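Side-chain contacts in glucose-1-phosphate uridylyltransferase (Sphingomonas elodea, PDB 2UX8), which probably catalyses the reaction of UTP with alpha-D-glucose 1-phosphate to give UDP-glucose and diphosphate: residues Met35-Glu38 / Met39-Val42; Arg289-Ala292 / Val293-Gly297; Glu221-Arg224 / Ile225-Asn228; Ala86-Ala90 / Arg91-Leu95. All coordinates share one frame; numbering follows the deposited sequence.

Contact 1 (Met35-Glu38 / Met39-Val42)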
loop_
_atom_site.group_PDB
_atom_site.type_symbol
_atom_site.label_atom_id
_atom_site.label_comp_id
_atom_site.label_asym_id
_atom_site.label_seq_id
_atom_site.Cartn_x
_atom_site.Cartn_y
_atom_site.Cartn_z
ATOM N N MET C 35 -3.855 -10.788 3.964
ATOM C CA MET C 35 -4.267 -10.124 5.195
ATOM C C MET C 35 -3.329 -10.516 6.317
ATOM O O MET C 35 -3.046 -11.695 6.510
ATOM C CB MET C 35 -5.673 -10.562 5.612
ATOM C CG MET C 35 -6.821 -9.717 5.091
ATOM S SD MET C 35 -6.756 -7.934 5.501
ATOM C CE MET C 35 -6.355 -7.965 7.209
ATOM N N PRO C 36 -2.828 -9.538 7.074
ATOM C CA PRO C 36 -1.933 -9.910 8.165
ATOM C C PRO C 36 -2.709 -10.770 9.167
ATOM O O PRO C 36 -3.866 -10.481 9.499
ATOM C CB PRO C 36 -1.528 -8.566 8.754
ATOM C CG PRO C 36 -1.634 -7.629 7.578
ATOM C CD PRO C 36 -2.890 -8.080 6.900
ATOM N N LYS C 37 -2.077 -11.846 9.613
ATOM C CA LYS C 37 -2.652 -12.758 10.585
ATOM C C LYS C 37 -3.048 -11.981 11.838
ATOM O O LYS C 37 -4.076 -12.242 12.454
ATOM C CB LYS C 37 -1.592 -13.807 10.916
ATOM C CG LYS C 37 -1.776 -14.535 12.213
ATOM C CD LYS C 37 -2.904 -15.527 12.129
ATOM C CE LYS C 37 -2.955 -16.374 13.384
ATOM N NZ LYS C 37 -1.706 -17.179 13.593
ATOM N N GLU C 38 -2.216 -11.008 12.188
ATOM C CA GLU C 38 -2.436 -10.193 13.368
ATOM C C GLU C 38 -3.686 -9.332 13.271
ATOM O O GLU C 38 -4.110 -8.727 14.253
ATOM C CB GLU C 38 -1.215 -9.300 13.621
ATOM C CG GLU C 38 0.110 -10.042 13.806
ATOM C CD GLU C 38 0.855 -10.289 12.496
ATOM O OE1 GLU C 38 0.521 -9.641 11.490
ATOM O OE2 GLU C 38 1.790 -11.119 12.473
ATOM N N MET C 39 -4.271 -9.274 12.084
ATOM C CA MET C 39 -5.460 -8.473 11.873
ATOM C C MET C 39 -6.740 -9.291 11.931
ATOM O O MET C 39 -7.827 -8.730 11.847
ATOM C CB MET C 39 -5.378 -7.759 10.533
ATOM C CG MET C 39 -4.335 -6.688 10.463
ATOM S SD MET C 39 -4.708 -5.368 11.582
ATOM C CE MET C 39 -6.100 -4.642 10.791
ATOM N N LEU C 40 -6.623 -10.610 12.062
ATOM C CA LEU C 40 -7.823 -11.435 12.156
ATOM C C LEU C 40 -8.575 -10.962 13.384
ATOM O O LEU C 40 -7.983 -10.689 14.430
ATOM C CB LEU C 40 -7.486 -12.923 12.272
ATOM C CG LEU C 40 -6.862 -13.561 11.025
ATOM C CD1 LEU C 40 -6.868 -15.071 11.167
ATOM C CD2 LEU C 40 -7.651 -13.167 9.797
ATOM N N PRO C 41 -9.895 -10.844 13.268
ATOM C CA PRO C 41 -10.722 -10.378 14.387
ATOM C C PRO C 41 -11.221 -11.403 15.377
ATOM O O PRO C 41 -11.598 -12.511 14.994
ATOM C CB PRO C 41 -11.890 -9.707 13.684
ATOM C CG PRO C 41 -12.091 -10.626 12.486
ATOM C CD PRO C 41 -10.676 -10.938 12.021
ATOM N N VAL C 42 -11.210 -11.040 16.656
ATOM C CA VAL C 42 -11.786 -11.944 17.606
ATOM C C VAL C 42 -13.268 -11.626 17.708
ATOM O O VAL C 42 -13.978 -12.460 18.048
ATOM C CB VAL C 42 -11.138 -11.944 18.992
ATOM C CG1 VAL C 42 -12.052 -12.657 19.978
ATOM C CG2 VAL C 42 -9.832 -12.719 18.935
#
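Met39 CG lies above the Pro36 ring but displaced toward its CB-CG rim, 3.8 Å from Pro36 CB, and the two side chains run alongside each other, pointing the same way. Met39 gets there by setting CG anti to its own carbonyl carbon (chi1 -69°), after which the chain bends twice and carries the sulfur off. Met35, itself bent, crosses Met39 at about a right angle and puts its methyl CE against Met39 CB at 3.5 Å; Met35 also meets Met35 of the second subunit. Met39 N bonds to Pro36 O at 2.9 Å, and Leu40 N to Lys37 O at 3.1 Å. Two such i to i+3 bonds in succession make this a short turn of 3-10 helix, and all its touching residues are buried. Lys37 NZ forms a salt bridge with Asp141; the Lys37 side chain is about 9 Å from the bound glucose 1-phosphate. The turn lies in the loop between strand 16-21 and helix 47-57. Met39 rests on Ile48 of helix 47-57 and Leu74 of helix 72-77, and Leu40 on Phe270 of helix 267-279.

Contact 2 (Arg289-Ala292 / Val293-Gly297)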
loop_
_atom_site.group_PDB
_atom_site.type_symbol
_atom_site.label_atom_id
_atom_site.label_comp_id
_atom_site.label_asym_id
_atom_site.label_seq_id
_atom_site.Cartn_x
_atom_site.Cartn_y
_atom_site.Cartn_z
ATOM N N ARG C 289 -25.783 -17.765 22.025
ATOM C CA ARG C 289 -26.072 -18.891 22.907
ATOM C C ARG C 289 -27.159 -19.750 22.258
ATOM O O ARG C 289 -26.965 -20.942 22.028
ATOM C CB ARG C 289 -26.543 -18.382 24.283
ATOM C CG ARG C 289 -27.022 -19.470 25.232
ATOM C CD ARG C 289 -27.492 -18.904 26.547
ATOM N NE ARG C 289 -26.392 -18.457 27.392
ATOM C CZ ARG C 289 -25.525 -19.277 27.967
ATOM N NH1 ARG C 289 -25.630 -20.591 27.787
ATOM N NH2 ARG C 289 -24.560 -18.780 28.723
ATOM N N ALA C 290 -28.287 -19.117 21.946
ATOM C CA ALA C 290 -29.426 -19.786 21.323
ATOM C C ALA C 290 -28.997 -20.619 20.125
ATOM O O ALA C 290 -29.407 -21.772 19.971
ATOM C CB ALA C 290 -30.457 -18.754 20.886
ATOM N N PHE C 291 -28.176 -20.019 19.273
ATOM C CA PHE C 291 -27.690 -20.691 18.081
ATOM C C PHE C 291 -26.760 -21.856 18.402
ATOM O O PHE C 291 -26.924 -22.955 17.878
ATOM C CB PHE C 291 -26.958 -19.695 17.194
ATOM C CG PHE C 291 -26.333 -20.319 15.991
ATOM C CD1 PHE C 291 -27.086 -20.548 14.850
ATOM C CD2 PHE C 291 -24.998 -20.708 16.008
ATOM C CE1 PHE C 291 -26.526 -21.155 13.739
ATOM C CE2 PHE C 291 -24.427 -21.319 14.897
ATOM C CZ PHE C 291 -25.198 -21.542 13.759
ATOM N N ALA C 292 -25.769 -21.601 19.247
ATOM C CA ALA C 292 -24.833 -22.645 19.658
ATOM C C ALA C 292 -25.618 -23.875 20.117
ATOM O O ALA C 292 -25.331 -25.002 19.705
ATOM C CB ALA C 292 -23.950 -22.138 20.798
ATOM N N VAL C 293 -26.607 -23.630 20.972
ATOM C CA VAL C 293 -27.466 -24.656 21.554
ATOM C C VAL C 293 -28.000 -25.616 20.497
ATOM O O VAL C 293 -27.683 -26.807 20.493
ATOM C CB VAL C 293 -28.656 -23.989 22.269
ATOM C CG1 VAL C 293 -29.362 -24.986 23.146
ATOM C CG2 VAL C 293 -28.171 -22.809 23.087
ATOM N N LYS C 294 -28.818 -25.085 19.599
ATOM C CA LYS C 294 -29.383 -25.884 18.520
ATOM C C LYS C 294 -28.315 -26.595 17.719
ATOM O O LYS C 294 -28.300 -27.824 17.601
ATOM C CB LYS C 294 -30.151 -25.012 17.540
ATOM C CG LYS C 294 -31.533 -24.635 17.965
ATOM C CD LYS C 294 -32.132 -23.687 16.952
ATOM C CE LYS C 294 -33.577 -23.382 17.269
ATOM N NZ LYS C 294 -34.109 -22.333 16.366
ATOM N N ALA C 295 -27.439 -25.786 17.142
ATOM C CA ALA C 295 -26.373 -26.262 16.289
ATOM C C ALA C 295 -25.574 -27.420 16.864
ATOM O O ALA C 295 -24.911 -28.141 16.123
ATOM C CB ALA C 295 -25.456 -25.097 15.946
ATOM N N LEU C 296 -25.658 -27.622 18.174
ATOM C CA LEU C 296 -24.894 -28.681 18.819
ATOM C C LEU C 296 -25.579 -30.028 18.960
ATOM O O LEU C 296 -24.943 -31.002 19.319
ATOM C CB LEU C 296 -24.429 -28.219 20.203
ATOM C CG LEU C 296 -23.299 -27.185 20.286
ATOM C CD1 LEU C 296 -23.031 -26.818 21.735
ATOM C CD2 LEU C 296 -22.041 -27.743 19.663
ATOM N N GLY C 297 -26.868 -30.096 18.681
ATOM C CA GLY C 297 -27.563 -31.359 18.829
ATOM C C GLY C 297 -28.007 -31.521 20.269
ATOM O O GLY C 297 -27.790 -30.633 21.097
#
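Ala295 and Phe291, one helical turn apart, make the main apolar contact. The methyl CB of Ala295 sits 4.0 Å above one face of the Phe291 ring, offset toward the rim, and its nearest ring atom is Phe291 CE2 at 4.1 Å. The ring is in place because Phe291 CG stands anti to the backbone N (chi1 176°), beside the carbonyl carbon.

Backbone bonds run under this contact. Ala295 N reaches Phe291 O at 3.0 Å. The next bond back, Lys294 N to Ala290 O, is weak at 3.4 Å. Both are the i to i+4 links of an alpha helix, here toward the end of the helix that starts at Glu285, close to the C-terminus of the chain. Past them Gly297 N still finds Lys294 O at 2.9 Å, and Gly297 takes a positive phi (85°) that suits glycine, although this last residue is poorly ordered.

Charged and intersubunit contacts come last. The polar end of Arg289 is engaged elsewhere: NE forms a salt bridge with Glu285, and NH1 donates to Leu296 O of the second subunit. The exchange is mutual, for Leu296 O of this chain accepts from Arg289 NH1 of that subunit. Ala292 also packs on Leu296 of the second subunit and Leu296 on its Ala292, while Phe291 touches Gln272 and Ala295 touches Leu279 there.

Contact 3 (Glu221-Arg224 / Ile225-Asn228)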
loop_
_atom_site.group_PDB
_atom_site.type_symbol
_atom_site.label_atom_id
_atom_site.label_comp_id
_atom_site.label_asym_id
_atom_site.label_seq_id
_atom_site.Cartn_x
_atom_site.Cartn_y
_atom_site.Cartn_z
ATOM N N GLU C 221 19.764 -6.412 29.459
ATOM C CA GLU C 221 20.909 -7.293 29.263
ATOM C C GLU C 221 20.565 -8.372 28.244
ATOM O O GLU C 221 21.450 -8.927 27.591
ATOM C CB GLU C 221 21.347 -7.951 30.577
ATOM C CG GLU C 221 20.654 -7.460 31.849
ATOM C CD GLU C 221 20.894 -5.980 32.161
ATOM O OE1 GLU C 221 21.982 -5.457 31.822
ATOM O OE2 GLU C 221 19.996 -5.348 32.769
ATOM N N VAL C 222 19.277 -8.663 28.097
ATOM C CA VAL C 222 18.855 -9.681 27.139
ATOM C C VAL C 222 19.066 -9.201 25.708
ATOM O O VAL C 222 19.395 -9.996 24.828
ATOM C CB VAL C 222 17.378 -10.066 27.328
ATOM C CG1 VAL C 222 17.033 -11.228 26.398
ATOM C CG2 VAL C 222 17.121 -10.442 28.787
ATOM N N MET C 223 18.866 -7.904 25.479
ATOM C CA MET C 223 19.079 -7.325 24.154
ATOM C C MET C 223 20.558 -7.472 23.824
ATOM O O MET C 223 20.926 -7.959 22.755
ATOM C CB MET C 223 18.706 -5.840 24.139
ATOM C CG MET C 223 17.278 -5.552 23.737
ATOM S SD MET C 223 16.972 -5.831 21.986
ATOM C CE MET C 223 16.640 -7.477 21.965
ATOM N N ARG C 224 21.395 -7.041 24.762
ATOM C CA ARG C 224 22.842 -7.116 24.627
ATOM C C ARG C 224 23.284 -8.509 24.225
ATOM O O ARG C 224 24.119 -8.672 23.335
ATOM C CB ARG C 224 23.507 -6.738 25.953
ATOM C CG ARG C 224 23.552 -5.244 26.239
ATOM C CD ARG C 224 22.267 -4.579 25.800
ATOM N NE ARG C 224 22.297 -3.125 25.915
ATOM C CZ ARG C 224 21.445 -2.321 25.285
ATOM N NH1 ARG C 224 20.509 -2.836 24.495
ATOM N NH2 ARG C 224 21.521 -1.007 25.450
ATOM N N ILE C 225 22.724 -9.515 24.887
ATOM C CA ILE C 225 23.077 -10.892 24.600
ATOM C C ILE C 225 22.658 -11.309 23.214
ATOM O O ILE C 225 23.308 -12.155 22.596
ATOM C CB ILE C 225 22.461 -11.825 25.644
ATOM C CG1 ILE C 225 23.302 -11.749 26.900
ATOM C CG2 ILE C 225 22.412 -13.255 25.154
ATOM C CD1 ILE C 225 22.762 -12.533 27.985
ATOM N N LEU C 226 21.565 -10.720 22.731
ATOM C CA LEU C 226 21.059 -11.018 21.393
ATOM C C LEU C 226 21.956 -10.364 20.346
ATOM O O LEU C 226 22.293 -10.984 19.337
ATOM C CB LEU C 226 19.623 -10.515 21.234
ATOM C CG LEU C 226 18.535 -11.268 21.999
ATOM C CD1 LEU C 226 17.224 -10.521 21.849
ATOM C CD2 LEU C 226 18.404 -12.684 21.473
ATOM N N GLU C 227 22.343 -9.113 20.592
ATOM C CA GLU C 227 23.216 -8.390 19.671
ATOM C C GLU C 227 24.510 -9.177 19.512
ATOM O O GLU C 227 25.006 -9.377 18.402
ATOM C CB GLU C 227 23.548 -7.004 20.217
ATOM C CG GLU C 227 22.338 -6.197 20.644
ATOM C CD GLU C 227 22.724 -4.908 21.348
ATOM O OE1 GLU C 227 23.751 -4.918 22.057
ATOM O OE2 GLU C 227 22.004 -3.894 21.215
ATOM N N ASN C 228 25.046 -9.620 20.644
ATOM C CA ASN C 228 26.282 -10.390 20.685
ATOM C C ASN C 228 26.233 -11.633 19.821
ATOM O O ASN C 228 27.129 -11.864 19.007
ATOM C CB ASN C 228 26.598 -10.778 22.124
ATOM C CG ASN C 228 27.150 -9.621 22.919
ATOM O OD1 ASN C 228 26.948 -8.460 22.561
ATOM N ND2 ASN C 228 27.844 -9.927 24.007
#
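Arg224 and Glu227 pair by charge with no N-H aimed at the acceptor. Arg224 NH1 is 3.8 Å from Glu227 OE2, a long salt bridge. The guanidinium and carboxylate planes are only 13° apart, yet the oxygen lies well out of the guanidinium plane, so the groups are stepped past one another instead of sharing a plane. The two side chains run alongside, pointing the same way. Glu227 is extended beyond CG and lays OE1 back over its partner's backbone, 3.5 Å from Arg224 CA, whereas Arg224 has to bend at chi2 (39°) to bring its head alongside. An alanine in place of Glu227 is likely to leave the Arg224 guanidinium without this nearby negative charge and freer to swing.

Beneath the pair, Met223 O takes two donors from the next turn: Glu227 N at 2.8 Å, nearly straight, and Leu226 N in a weak second bond. Ile225 N to Glu221 O at 3.0 Å and Asn228 N to Arg224 O at 3.0 Å continue the alpha-helical ladder.

The helix is two-sided. Arg224 and Glu227 are partly exposed, while Val222, Met223, Ile225 and Leu226 are buried. Met223 and Leu226 pack on Val123 of helix 119-125, Ile225 and Leu226 on Ala242 of helix 240-244, and Val222 on Met246, while Glu227 touches Trp124 and Arg127, so that helix 221-228 fits in among three others, just after strand 215-218.

Contact 4 (Ala86-Ala90 / Arg91-Leu95)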
loop_
_atom_site.group_PDB
_atom_site.type_symbol
_atom_site.label_atom_id
_atom_site.label_comp_id
_atom_site.label_asym_id
_atom_site.label_seq_id
_atom_site.Cartn_x
_atom_site.Cartn_y
_atom_site.Cartn_z
ATOM N N ALA C 86 -14.924 10.969 8.904
ATOM C CA ALA C 86 -15.727 11.998 8.253
ATOM C C ALA C 86 -17.093 11.418 7.937
ATOM O O ALA C 86 -18.120 12.043 8.192
ATOM C CB ALA C 86 -15.055 12.469 6.983
ATOM N N THR C 87 -17.097 10.211 7.386
ATOM C CA THR C 87 -18.334 9.526 7.035
ATOM C C THR C 87 -19.231 9.348 8.254
ATOM O O THR C 87 -20.434 9.570 8.194
ATOM C CB THR C 87 -18.057 8.130 6.480
ATOM O OG1 THR C 87 -17.262 8.236 5.304
ATOM C CG2 THR C 87 -19.346 7.421 6.143
ATOM N N MET C 88 -18.641 8.918 9.358
ATOM C CA MET C 88 -19.397 8.702 10.579
ATOM C C MET C 88 -19.980 9.988 11.121
ATOM O O MET C 88 -21.125 10.021 11.565
ATOM C CB MET C 88 -18.513 8.066 11.640
ATOM C CG MET C 88 -18.157 6.636 11.340
ATOM S SD MET C 88 -17.189 5.940 12.659
ATOM C CE MET C 88 -18.495 5.298 13.720
ATOM N N ALA C 89 -19.178 11.044 11.102
ATOM C CA ALA C 89 -19.627 12.342 11.570
ATOM C C ALA C 89 -20.824 12.783 10.724
ATOM O O ALA C 89 -21.775 13.360 11.234
ATOM C CB ALA C 89 -18.497 13.348 11.454
ATOM N N ALA C 90 -20.771 12.497 9.429
ATOM C CA ALA C 90 -21.845 12.859 8.509
ATOM C C ALA C 90 -23.078 12.014 8.769
ATOM O O ALA C 90 -24.080 12.131 8.075
ATOM C CB ALA C 90 -21.383 12.661 7.066
ATOM N N ARG C 91 -22.999 11.154 9.773
ATOM C CA ARG C 91 -24.104 10.271 10.116
ATOM C C ARG C 91 -24.385 10.316 11.601
ATOM O O ARG C 91 -25.062 9.438 12.137
ATOM C CB ARG C 91 -23.765 8.832 9.754
ATOM C CG ARG C 91 -23.507 8.627 8.298
ATOM C CD ARG C 91 -23.178 7.185 8.012
ATOM N NE ARG C 91 -23.074 6.966 6.577
ATOM C CZ ARG C 91 -22.733 5.811 6.017
ATOM N NH1 ARG C 91 -22.456 4.752 6.770
ATOM N NH2 ARG C 91 -22.676 5.716 4.695
ATOM N N GLY C 92 -23.837 11.326 12.267
ATOM C CA GLY C 92 -24.039 11.465 13.694
ATOM C C GLY C 92 -23.618 10.244 14.493
ATOM O O GLY C 92 -24.043 10.075 15.634
ATOM N N LYS C 93 -22.797 9.385 13.899
ATOM C CA LYS C 93 -22.319 8.192 14.600
ATOM C C LYS C 93 -21.113 8.549 15.459
ATOM O O LYS C 93 -20.178 9.192 14.993
ATOM C CB LYS C 93 -21.937 7.082 13.613
ATOM C CG LYS C 93 -23.121 6.319 13.041
ATOM C CD LYS C 93 -22.679 5.214 12.087
ATOM C CE LYS C 93 -23.883 4.608 11.364
ATOM N NZ LYS C 93 -23.518 3.752 10.195
ATOM N N SER C 94 -21.147 8.136 16.721
ATOM C CA SER C 94 -20.061 8.415 17.660
ATOM C C SER C 94 -18.763 7.686 17.335
ATOM O O SER C 94 -18.772 6.529 16.916
ATOM C CB SER C 94 -20.472 8.043 19.090
ATOM O OG SER C 94 -19.372 8.179 19.981
ATOM N N LEU C 95 -17.647 8.370 17.563
ATOM C CA LEU C 95 -16.326 7.810 17.306
ATOM C C LEU C 95 -15.817 7.016 18.498
ATOM O O LEU C 95 -14.678 6.558 18.499
ATOM C CB LEU C 95 -15.308 8.917 17.027
ATOM C CG LEU C 95 -15.459 9.821 15.802
ATOM C CD1 LEU C 95 -14.275 10.752 15.749
ATOM C CD2 LEU C 95 -15.541 9.002 14.521
#
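Met88 O takes the backbone N-H of Lys93 at 2.9 Å. Arg91 N also comes to Met88 O, although the position of that nitrogen is doubtful. One residue on, Gly92 N bonds to Ala89 O at 3.1 Å. This nested pair, 6-to-1 outside and 5-to-2 inside, is a Schellman motif, and Gly92 is its C-prime residue, turning the chain off helix 82-89 with a positive phi (56°) that favours glycine.

The side chains follow the turn. Met88 crosses Lys93 at about a right angle; its bend at chi3 (89°) brings the methyl CE back to Lys93 CB at 3.9 Å, the apolar contact that commonly accompanies this motif. Met88 SD meets Leu95 CD2 at 3.9 Å, the two side chains crossing at a slant. On the other flank Arg91, extended from CG to NE, runs alongside Thr87. The Thr87 methyl CG2 lies over the centre of one guanidinium face, 3.8 Å from Arg91 CZ, while Thr87 OG1 bonds to Glu83 O in the helix.

The second subunit lies against this turn: Lys93 NZ bonds to its Thr26 OG1, Met88 packs on Leu29 there, and Arg91 on that same Thr26 of the second subunit.

Chemically, then, the end of the helix is closed by main-chain bonds, and the long side chains contribute mainly their carbon and flat surfaces here, leaving the Lys93 ammonium to serve the joint between subunits.

How the contacts relate
Contact 1 is the buried one, a short 3-10 turn in the loop before helix 47-57, whereas contacts 2 and 4 lie on the surface and contact 3 is part buried, part exposed. Contacts 2 and 3 each lie along a single alpha helix and contact 4 ends one; none of the four shares a helix with another. Contacts 1, 2 and 4 all touch the second subunit, but contact 3, on the opposite side of the chain's centre from the other three, meets no other chain. Chemistry follows place: methionine and proline carbon in the first, aromatic and alanine in the second, a charge pair in the third, a Schellman cap with glycine at its turn in the fourth.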